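Long-range contacts in regulator of nonsense transcripts 2 (Homo sapiens, PDB 4CEK), which takes part in nonsense-mediated mRNA decay as a factor with three MIF4G domains, the second of which is described here: residues Ala120-Leu125 with Lys152-Ala157; Asp167-Tyr172 with Val217-Glu222; Asp132-Ala137 with Ala173-Thr178. All blocks are in the same frame, centred on the assembly; numbering follows the deposited sequence.

Contact 1: Ala120-Leu125 with Lys152-Ala157; sequences AFLQQL and KKLVRA
Leu122 lays its forked end over the backbone and side chains of helix 148-159. Its CD1 comes 4.0 Å from Lys153 CB and just as near to Lys153 O. The other branch, CD2, reaches Leu154 CA, also at 4.0 Å, and touches Leu154 CD1 and the methyl of Ala157. CG lies anti to the carbonyl carbon (chi1 -59°), which sends both methyls across the gap. Leu125 adds a second point: its CD1 meets Leu154 CD1 at 3.7 Å, the two side chains crossing at about a right angle. Leu154 CD1 is therefore touched by both leucines. No hydrogen bond crosses; leucine methyls and an alanine meet the aliphatic base of Lys153. With an alanine at Leu122, a gap would probably open above Ala157 and Leu154, and Leu125 would be left to carry most of the contact. The axes of the short helical segments come within 10.5 Å of each other at an angle of 20°, nearly parallel. Leu154 also packs on Phe141 of helix 131-144, and that intervening helix returns the chain between the two. Near-parallel helices separated by one in sequence are characteristic of an alpha-helical repeat fold such as the MIF4G domain.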
loop_
_atom_site.group_PDB
_atom_site.type_symbol
_atom_site.label_atom_id
_atom_site.label_comp_id
_atom_site.label_asym_id
_atom_site.label_seq_id
_atom_site.Cartn_x
_atom_site.Cartn_y
_atom_site.Cartn_z
ATOM N N ALA A 120 -6.816 -0.600 22.422
ATOM C CA ALA A 120 -7.183 -2.007 22.289
ATOM C C ALA A 120 -7.393 -2.346 20.830
ATOM O O ALA A 120 -6.933 -3.386 20.337
ATOM C CB ALA A 120 -8.480 -2.318 23.058
ATOM N N PHE A 121 -8.170 -1.487 20.176
ATOM C CA PHE A 121 -8.579 -1.685 18.785
ATOM C C PHE A 121 -7.361 -1.758 17.876
ATOM O O PHE A 121 -7.217 -2.712 17.124
ATOM C CB PHE A 121 -9.488 -0.540 18.337
ATOM C CG PHE A 121 -9.878 -0.623 16.916
ATOM C CD1 PHE A 121 -10.933 -1.442 16.521
ATOM C CD2 PHE A 121 -9.174 0.096 15.947
ATOM C CE1 PHE A 121 -11.287 -1.521 15.179
ATOM C CE2 PHE A 121 -9.541 0.026 14.609
ATOM C CZ PHE A 121 -10.582 -0.786 14.223
ATOM N N LEU A 122 -6.482 -0.762 17.980
ATOM C CA LEU A 122 -5.268 -0.718 17.162
ATOM C C LEU A 122 -4.419 -1.954 17.411
ATOM O O LEU A 122 -3.947 -2.577 16.469
ATOM C CB LEU A 122 -4.432 0.533 17.427
ATOM C CG LEU A 122 -5.103 1.895 17.196
ATOM C CD1 LEU A 122 -4.105 3.032 17.469
ATOM C CD2 LEU A 122 -5.714 2.026 15.813
ATOM N N GLN A 123 -4.262 -2.341 18.669
ATOM C CA GLN A 123 -3.435 -3.510 18.993
ATOM C C GLN A 123 -4.026 -4.842 18.480
ATOM O O GLN A 123 -3.331 -5.852 18.453
ATOM C CB GLN A 123 -3.112 -3.555 20.495
ATOM C CG GLN A 123 -2.096 -2.480 20.906
ATOM C CD GLN A 123 -1.874 -2.353 22.417
ATOM O OE1 GLN A 123 -2.795 -2.029 23.174
ATOM N NE2 GLN A 123 -0.632 -2.583 22.857
ATOM N N GLN A 124 -5.280 -4.818 18.031
ATOM C CA GLN A 124 -5.986 -6.007 17.509
ATOM C C GLN A 124 -5.969 -6.093 15.957
ATOM O O GLN A 124 -6.185 -7.165 15.382
ATOM C CB GLN A 124 -7.430 -6.009 18.078
ATOM C CG GLN A 124 -8.553 -6.546 17.198
ATOM C CD GLN A 124 -9.139 -5.516 16.195
ATOM O OE1 GLN A 124 -9.987 -5.873 15.370
ATOM N NE2 GLN A 124 -8.708 -4.249 16.273
ATOM N N LEU A 125 -5.716 -4.956 15.297
ATOM C CA LEU A 125 -5.647 -4.879 13.849
ATOM C C LEU A 125 -4.799 -5.971 13.202
ATOM O O LEU A 125 -5.244 -6.568 12.212
ATOM C CB LEU A 125 -5.149 -3.489 13.389
ATOM C CG LEU A 125 -6.266 -2.467 13.166
ATOM C CD1 LEU A 125 -5.701 -1.124 12.717
ATOM C CD2 LEU A 125 -7.281 -3.048 12.181
ATOM N N LYS A 152 -6.015 9.957 13.248
ATOM C CA LYS A 152 -4.584 10.149 13.105
ATOM C C LYS A 152 -3.840 8.961 13.684
ATOM O O LYS A 152 -2.798 8.560 13.173
ATOM C CB LYS A 152 -4.099 11.411 13.828
ATOM C CG LYS A 152 -4.095 12.681 13.000
ATOM C CD LYS A 152 -3.383 13.820 13.752
ATOM C CE LYS A 152 -4.264 14.464 14.835
ATOM N NZ LYS A 152 -3.517 14.783 16.088
ATOM N N LYS A 153 -4.333 8.447 14.795
ATOM C CA LYS A 153 -3.743 7.261 15.385
ATOM C C LYS A 153 -3.943 6.051 14.476
ATOM O O LYS A 153 -3.043 5.247 14.360
ATOM C CB LYS A 153 -4.312 7.002 16.779
ATOM C CG LYS A 153 -3.451 7.563 17.907
ATOM C CD LYS A 153 -4.195 7.677 19.244
ATOM C CE LYS A 153 -3.466 6.956 20.391
ATOM N NZ LYS A 153 -2.120 7.499 20.782
ATOM N N LEU A 154 -5.104 5.914 13.848
ATOM C CA LEU A 154 -5.349 4.795 12.942
ATOM C C LEU A 154 -4.325 4.831 11.803
ATOM O O LEU A 154 -3.563 3.899 11.626
ATOM C CB LEU A 154 -6.751 4.848 12.340
ATOM C CG LEU A 154 -7.066 3.752 11.317
ATOM C CD1 LEU A 154 -6.676 2.365 11.825
ATOM C CD2 LEU A 154 -8.506 3.801 10.810
ATOM N N VAL A 155 -4.288 5.948 11.079
ATOM C CA VAL A 155 -3.362 6.164 9.964
ATOM C C VAL A 155 -1.944 5.757 10.361
ATOM O O VAL A 155 -1.266 5.034 9.635
ATOM C CB VAL A 155 -3.401 7.632 9.501
ATOM C CG1 VAL A 155 -2.165 7.964 8.692
ATOM C CG2 VAL A 155 -4.654 7.929 8.703
ATOM N N ARG A 156 -1.522 6.161 11.542
ATOM C CA ARG A 156 -0.165 5.902 11.965
ATOM C C ARG A 156 0.067 4.437 12.315
ATOM O O ARG A 156 1.154 3.897 12.085
ATOM C CB ARG A 156 0.204 6.808 13.142
ATOM C CG ARG A 156 0.293 8.276 12.758
ATOM C CD ARG A 156 0.502 9.165 13.983
ATOM N NE ARG A 156 0.140 10.553 13.712
ATOM C CZ ARG A 156 0.437 11.597 14.496
ATOM N NH1 ARG A 156 1.112 11.449 15.624
ATOM N NH2 ARG A 156 0.053 12.808 14.140
ATOM N N ALA A 157 -0.948 3.780 12.859
ATOM C CA ALA A 157 -0.848 2.339 13.130
ATOM C C ALA A 157 -0.861 1.540 11.837
ATOM O O ALA A 157 -0.152 0.553 11.726
ATOM C CB ALA A 157 -1.953 1.854 14.061
#

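Contact 2: Asp167-Tyr172 with Val217-Glu222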
loop_
_atom_site.group_PDB
_atom_site.type_symbol
_atom_site.label_atom_id
_atom_site.label_comp_id
_atom_site.label_asym_id
_atom_site.label_seq_id
_atom_site.Cartn_x
_atom_site.Cartn_y
_atom_site.Cartn_z
ATOM N N ASP A 167 1.340 -10.071 4.877
ATOM C CA ASP A 167 -0.022 -10.632 4.711
ATOM C C ASP A 167 -1.145 -9.654 5.107
ATOM O O ASP A 167 -2.276 -9.765 4.628
ATOM C CB ASP A 167 -0.170 -11.924 5.531
ATOM C CG ASP A 167 0.086 -11.711 7.035
ATOM O OD1 ASP A 167 1.160 -11.171 7.410
ATOM O OD2 ASP A 167 -0.788 -12.091 7.853
ATOM N N LEU A 168 -0.819 -8.704 5.986
ATOM C CA LEU A 168 -1.766 -7.653 6.412
ATOM C C LEU A 168 -2.070 -6.586 5.345
ATOM O O LEU A 168 -3.180 -6.069 5.268
ATOM C CB LEU A 168 -1.252 -6.970 7.669
ATOM C CG LEU A 168 -1.169 -7.860 8.918
ATOM C CD1 LEU A 168 -0.570 -7.063 10.080
ATOM C CD2 LEU A 168 -2.536 -8.418 9.253
ATOM N N LEU A 169 -1.116 -6.304 4.473
ATOM C CA LEU A 169 -1.287 -5.187 3.534
ATOM C C LEU A 169 -2.596 -5.173 2.785
ATOM O O LEU A 169 -3.165 -4.110 2.587
ATOM C CB LEU A 169 -0.135 -5.148 2.522
ATOM C CG LEU A 169 1.235 -4.927 3.156
ATOM C CD1 LEU A 169 2.344 -4.890 2.105
ATOM C CD2 LEU A 169 1.211 -3.704 4.034
ATOM N N PRO A 170 -3.062 -6.332 2.283
ATOM C CA PRO A 170 -4.319 -6.258 1.513
ATOM C C PRO A 170 -5.525 -5.911 2.397
ATOM O O PRO A 170 -6.498 -5.294 1.926
ATOM C CB PRO A 170 -4.503 -7.692 0.967
ATOM C CG PRO A 170 -3.161 -8.323 1.060
ATOM C CD PRO A 170 -2.406 -7.646 2.161
ATOM N N PHE A 171 -5.476 -6.358 3.650
ATOM C CA PHE A 171 -6.588 -6.128 4.579
ATOM C C PHE A 171 -6.554 -4.647 5.010
ATOM O O PHE A 171 -7.582 -3.921 4.924
ATOM C CB PHE A 171 -6.522 -7.149 5.729
ATOM C CG PHE A 171 -6.570 -8.588 5.234
ATOM C CD1 PHE A 171 -7.707 -9.083 4.598
ATOM C CD2 PHE A 171 -5.450 -9.427 5.337
ATOM C CE1 PHE A 171 -7.731 -10.385 4.071
ATOM C CE2 PHE A 171 -5.470 -10.730 4.821
ATOM C CZ PHE A 171 -6.610 -11.208 4.200
ATOM N N TYR A 172 -5.358 -4.191 5.390
ATOM C CA TYR A 172 -5.147 -2.797 5.685
ATOM C C TYR A 172 -5.583 -1.870 4.558
ATOM O O TYR A 172 -6.241 -0.867 4.809
ATOM C CB TYR A 172 -3.720 -2.562 6.087
ATOM C CG TYR A 172 -3.424 -3.028 7.490
ATOM C CD1 TYR A 172 -4.305 -3.871 8.198
ATOM C CD2 TYR A 172 -2.257 -2.634 8.120
ATOM C CE1 TYR A 172 -4.019 -4.278 9.500
ATOM C CE2 TYR A 172 -1.959 -3.035 9.406
ATOM C CZ TYR A 172 -2.833 -3.849 10.104
ATOM O OH TYR A 172 -2.484 -4.222 11.398
ATOM N N VAL A 217 6.427 -0.357 -1.206
ATOM C CA VAL A 217 5.962 -0.503 -2.578
ATOM C C VAL A 217 4.802 -1.470 -2.652
ATOM O O VAL A 217 3.871 -1.220 -3.405
ATOM C CB VAL A 217 7.111 -0.917 -3.542
ATOM C CG1 VAL A 217 6.571 -1.678 -4.734
ATOM C CG2 VAL A 217 7.880 0.303 -4.015
ATOM N N ARG A 218 4.805 -2.538 -1.856
ATOM C CA ARG A 218 3.630 -3.441 -1.815
ATOM C C ARG A 218 2.354 -2.754 -1.302
ATOM O O ARG A 218 1.268 -2.975 -1.852
ATOM C CB ARG A 218 3.890 -4.687 -0.957
ATOM C CG ARG A 218 4.855 -5.686 -1.590
ATOM C CD ARG A 218 4.891 -6.987 -0.814
ATOM N NE ARG A 218 6.238 -7.558 -0.784
ATOM C CZ ARG A 218 6.699 -8.502 -1.611
ATOM N NH1 ARG A 218 5.924 -9.012 -2.573
ATOM N NH2 ARG A 218 7.954 -8.931 -1.481
ATOM N N PHE A 219 2.501 -1.912 -0.277
ATOM C CA PHE A 219 1.365 -1.174 0.306
ATOM C C PHE A 219 0.787 -0.240 -0.745
ATOM O O PHE A 219 -0.384 -0.284 -0.993
ATOM C CB PHE A 219 1.799 -0.404 1.570
ATOM C CG PHE A 219 0.719 -0.257 2.636
ATOM C CD1 PHE A 219 -0.653 -0.437 2.345
ATOM C CD2 PHE A 219 1.080 0.052 3.966
ATOM C CE1 PHE A 219 -1.622 -0.302 3.326
ATOM C CE2 PHE A 219 0.094 0.211 4.949
ATOM C CZ PHE A 219 -1.255 0.029 4.629
ATOM N N ILE A 220 1.628 0.482 -1.477
ATOM C CA ILE A 220 1.142 1.302 -2.583
ATOM C C ILE A 220 0.400 0.470 -3.636
ATOM O O ILE A 220 -0.648 0.895 -4.223
ATOM C CB ILE A 220 2.295 2.091 -3.247
ATOM C CG1 ILE A 220 2.808 3.146 -2.250
ATOM C CG2 ILE A 220 1.801 2.714 -4.531
ATOM C CD1 ILE A 220 4.097 3.901 -2.588
ATOM N N GLY A 221 0.908 -0.740 -3.876
ATOM C CA GLY A 221 0.252 -1.621 -4.837
ATOM C C GLY A 221 -1.131 -2.022 -4.409
ATOM O O GLY A 221 -2.054 -2.062 -5.213
ATOM N N GLU A 222 -1.283 -2.390 -3.150
ATOM C CA GLU A 222 -2.610 -2.828 -2.639
ATOM C C GLU A 222 -3.633 -1.671 -2.688
ATOM O O GLU A 222 -4.761 -1.806 -3.178
ATOM C CB GLU A 222 -2.455 -3.348 -1.210
ATOM C CG GLU A 222 -1.835 -4.750 -1.124
ATOM C CD GLU A 222 -2.603 -5.750 -1.993
ATOM O OE1 GLU A 222 -3.846 -5.663 -2.070
ATOM O OE2 GLU A 222 -1.978 -6.596 -2.662
#
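Leu169 reaches across to helix 210-225 with its CB and both methyls. Its CB rests 4.0 Å from Glu222 CG. From there CG lies anti to the carbonyl carbon (chi1 -62°), and the chain forks over the facing helix. CD1 goes to the backbone side and comes 3.4 Å from Arg218 CB, with the amide nitrogen of Phe219 next to it. CD2 turns to the Phe219 ring and sits over one face, 3.9 Å from the ring centroid and 19° off its normal. This is a CH-pi contact, displaced toward the CG side of the ring. The far end of the same ring is taken up by Tyr172, whose CB lies 3.9 Å from Phe219 CZ. The Tyr172 ring itself leads away from this helix.

Beside Leu169, Pro170 packs against the acid end of Glu222. Pro170 CB is 3.7 Å from Glu222 OE1, and the two side chains cross obliquely. This is van der Waals contact and no hydrogen bond joins the two segments. The carboxylate finds its polar partners outside them: OE1 bonds to the hydroxyl of Tyr18 and OE2 forms a salt bridge with Lys225. A bend at chi2 (-54°) turns the Glu222 chain, and its CG and CD lie along Pro170.

The contact is mostly buried, and its centre is about 4 Å from the centre of the chain. Phe219 also packs on Leu190 and Leu194 of helix 185-203, which joins the two helices in sequence. Arg218 and Glu222 touch Thr259 of helix 247-266, so helix 210-225 is packed against helix 169-179, helix 185-203 and helix 247-266.

Contact 3: Asp132-Ala137 with Ala173-Thr178; sequences DLIDKA and ARLVAT
Asp135 and Arg174 face each other in a two-pronged salt bridge. Arg174 offers its NE side: NE bonds to Asp135 OD1 at 2.9 Å, and NH2 bonds to Asp135 OD2 at 2.8 Å. The second bond is the straighter, 171° at the hydrogen, and uses the syn lone pair of OD2, which lies close to the guanidinium plane. The first meets OD1 on its syn side but somewhat out of the carboxylate plane. The two flat groups are turned 30° against each other.

Arg174 leaves its helix with CG anti to the backbone N (chi1 -155°) and stays extended through chi2. It then bends at chi3, and a near quarter turn at chi4 sets the guanidinium with its NE side toward the acid.

Ile134 packs next to this pair. Its CG2 lies 4.0 Å from Arg174 CD, beside the guanidinium edge. Its CG1 meets Leu175 CB at 4.1 Å, and the two side chains cross at about a right angle. Leu175 CD1 turns back to the carbonyl oxygen of Ile134, 3.9 Å away. Thr178 keeps its hydroxyl on its own helix, where OG1 donates to Arg174 O.

Arg174 NH1 also bonds to the carbonyl oxygens of Asn16 and Phe17, and NH2 to that of Asn20, so the guanidinium links helix 13-19 and the residue after it to this pair of helices. The buried charge of Arg174 is probably largely balanced by the carboxylate and three carbonyls, although Arg131 brings a like charge close to NH2. The paired bonds probably restrict rotation of both groups.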
loop_
_atom_site.group_PDB
_atom_site.type_symbol
_atom_site.label_atom_id
_atom_site.label_comp_id
_atom_site.label_asym_id
_atom_site.label_seq_id
_atom_site.Cartn_x
_atom_site.Cartn_y
_atom_site.Cartn_z
ATOM N N ASP A 132 -13.947 -10.870 6.430
ATOM C CA ASP A 132 -14.991 -10.600 7.425
ATOM C C ASP A 132 -14.426 -9.886 8.644
ATOM O O ASP A 132 -15.002 -8.888 9.097
ATOM C CB ASP A 132 -15.732 -11.893 7.833
ATOM C CG ASP A 132 -16.467 -12.546 6.653
ATOM O OD1 ASP A 132 -16.969 -11.839 5.745
ATOM O OD2 ASP A 132 -16.539 -13.787 6.631
ATOM N N LEU A 133 -13.314 -10.370 9.189
ATOM C CA LEU A 133 -12.697 -9.669 10.335
ATOM C C LEU A 133 -12.370 -8.174 10.041
ATOM O O LEU A 133 -12.546 -7.334 10.910
ATOM C CB LEU A 133 -11.420 -10.368 10.819
ATOM C CG LEU A 133 -11.434 -11.565 11.799
ATOM C CD1 LEU A 133 -9.978 -12.014 11.996
ATOM C CD2 LEU A 133 -12.080 -11.250 13.166
ATOM N N ILE A 134 -11.884 -7.842 8.841
ATOM C CA ILE A 134 -11.380 -6.469 8.588
ATOM C C ILE A 134 -12.569 -5.531 8.347
ATOM O O ILE A 134 -12.531 -4.380 8.764
ATOM C CB ILE A 134 -10.302 -6.395 7.447
ATOM C CG1 ILE A 134 -9.427 -5.138 7.574
ATOM C CG2 ILE A 134 -10.948 -6.410 6.076
ATOM C CD1 ILE A 134 -8.448 -5.144 8.739
ATOM N N ASP A 135 -13.624 -6.037 7.709
ATOM C CA ASP A 135 -14.886 -5.292 7.571
ATOM C C ASP A 135 -15.533 -4.991 8.941
ATOM O O ASP A 135 -16.038 -3.895 9.163
ATOM C CB ASP A 135 -15.866 -6.045 6.652
ATOM C CG ASP A 135 -15.441 -6.013 5.148
ATOM O OD1 ASP A 135 -14.446 -5.337 4.820
ATOM O OD2 ASP A 135 -16.107 -6.653 4.289
ATOM N N LYS A 136 -15.491 -5.944 9.866
ATOM C CA LYS A 136 -15.983 -5.709 11.239
ATOM C C LYS A 136 -15.225 -4.580 11.920
ATOM O O LYS A 136 -15.822 -3.717 12.580
ATOM C CB LYS A 136 -15.890 -6.977 12.101
ATOM C CG LYS A 136 -17.094 -7.897 11.962
ATOM C CD LYS A 136 -16.854 -9.281 12.579
ATOM C CE LYS A 136 -18.027 -10.233 12.332
ATOM N NZ LYS A 136 -17.592 -11.574 11.837
ATOM N N ALA A 137 -13.908 -4.604 11.766
ATOM C CA ALA A 137 -13.037 -3.581 12.340
ATOM C C ALA A 137 -13.430 -2.182 11.850
ATOM O O ALA A 137 -13.433 -1.210 12.625
ATOM C CB ALA A 137 -11.578 -3.890 12.011
ATOM N N ALA A 173 -5.309 -2.229 3.320
ATOM C CA ALA A 173 -5.843 -1.457 2.209
ATOM C C ALA A 173 -7.372 -1.516 2.135
ATOM O O ALA A 173 -8.017 -0.535 1.751
ATOM C CB ALA A 173 -5.229 -1.900 0.880
ATOM N N ARG A 174 -7.960 -2.678 2.408
ATOM C CA ARG A 174 -9.431 -2.807 2.367
ATOM C C ARG A 174 -10.099 -1.887 3.412
ATOM O O ARG A 174 -11.062 -1.193 3.105
ATOM C CB ARG A 174 -9.892 -4.255 2.593
ATOM C CG ARG A 174 -11.270 -4.536 1.985
ATOM C CD ARG A 174 -11.691 -5.978 2.172
ATOM N NE ARG A 174 -13.145 -6.136 2.334
ATOM C CZ ARG A 174 -14.037 -6.289 1.356
ATOM N NH1 ARG A 174 -13.668 -6.321 0.086
ATOM N NH2 ARG A 174 -15.327 -6.421 1.651
ATOM N N LEU A 175 -9.567 -1.896 4.628
ATOM C CA LEU A 175 -10.002 -1.004 5.705
ATOM C C LEU A 175 -10.050 0.434 5.198
ATOM O O LEU A 175 -11.108 1.059 5.203
ATOM C CB LEU A 175 -9.038 -1.094 6.905
ATOM C CG LEU A 175 -9.478 -0.408 8.212
ATOM C CD1 LEU A 175 -10.861 -0.900 8.663
ATOM C CD2 LEU A 175 -8.440 -0.688 9.276
ATOM N N VAL A 176 -8.902 0.917 4.690
ATOM C CA VAL A 176 -8.771 2.290 4.249
ATOM C C VAL A 176 -9.808 2.607 3.182
ATOM O O VAL A 176 -10.472 3.627 3.257
ATOM C CB VAL A 176 -7.354 2.589 3.746
ATOM C CG1 VAL A 176 -7.334 3.917 2.999
ATOM C CG2 VAL A 176 -6.363 2.581 4.916
ATOM N N ALA A 177 -9.979 1.721 2.210
ATOM C CA ALA A 177 -10.898 1.999 1.111
ATOM C C ALA A 177 -12.353 1.913 1.569
ATOM O O ALA A 177 -13.251 2.521 0.975
ATOM C CB ALA A 177 -10.650 1.041 -0.032
ATOM N N THR A 178 -12.590 1.119 2.597
ATOM C CA THR A 178 -13.942 0.947 3.132
ATOM C C THR A 178 -14.365 2.182 3.970
ATOM O O THR A 178 -15.511 2.593 3.947
ATOM C CB THR A 178 -14.034 -0.337 3.978
ATOM O OG1 THR A 178 -13.744 -1.478 3.152
ATOM C CG2 THR A 178 -15.414 -0.482 4.551
#

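Overall arrangement
Near the N terminus, helix 13-19 supplies partners for contacts 2 and 3. From helix 110-124 the chain turns back through helix 131-144, and contact 1 closes a loop around it when helix 148-159 arrives. Contact 3 opens inside that loop, on helix 131-144, and closes on helix 169-179, so contacts 1 and 3 cross. Contact 2 opens early in helix 169-179, before contact 3 has closed, and ends on helix 210-225; these two also cross. Contacts 1 and 2 follow in series. Leu125 packs on Tyr172 and Leu175, bringing all three contacts together. Helix 169-179 thus ties the earlier helices to helix 210-225.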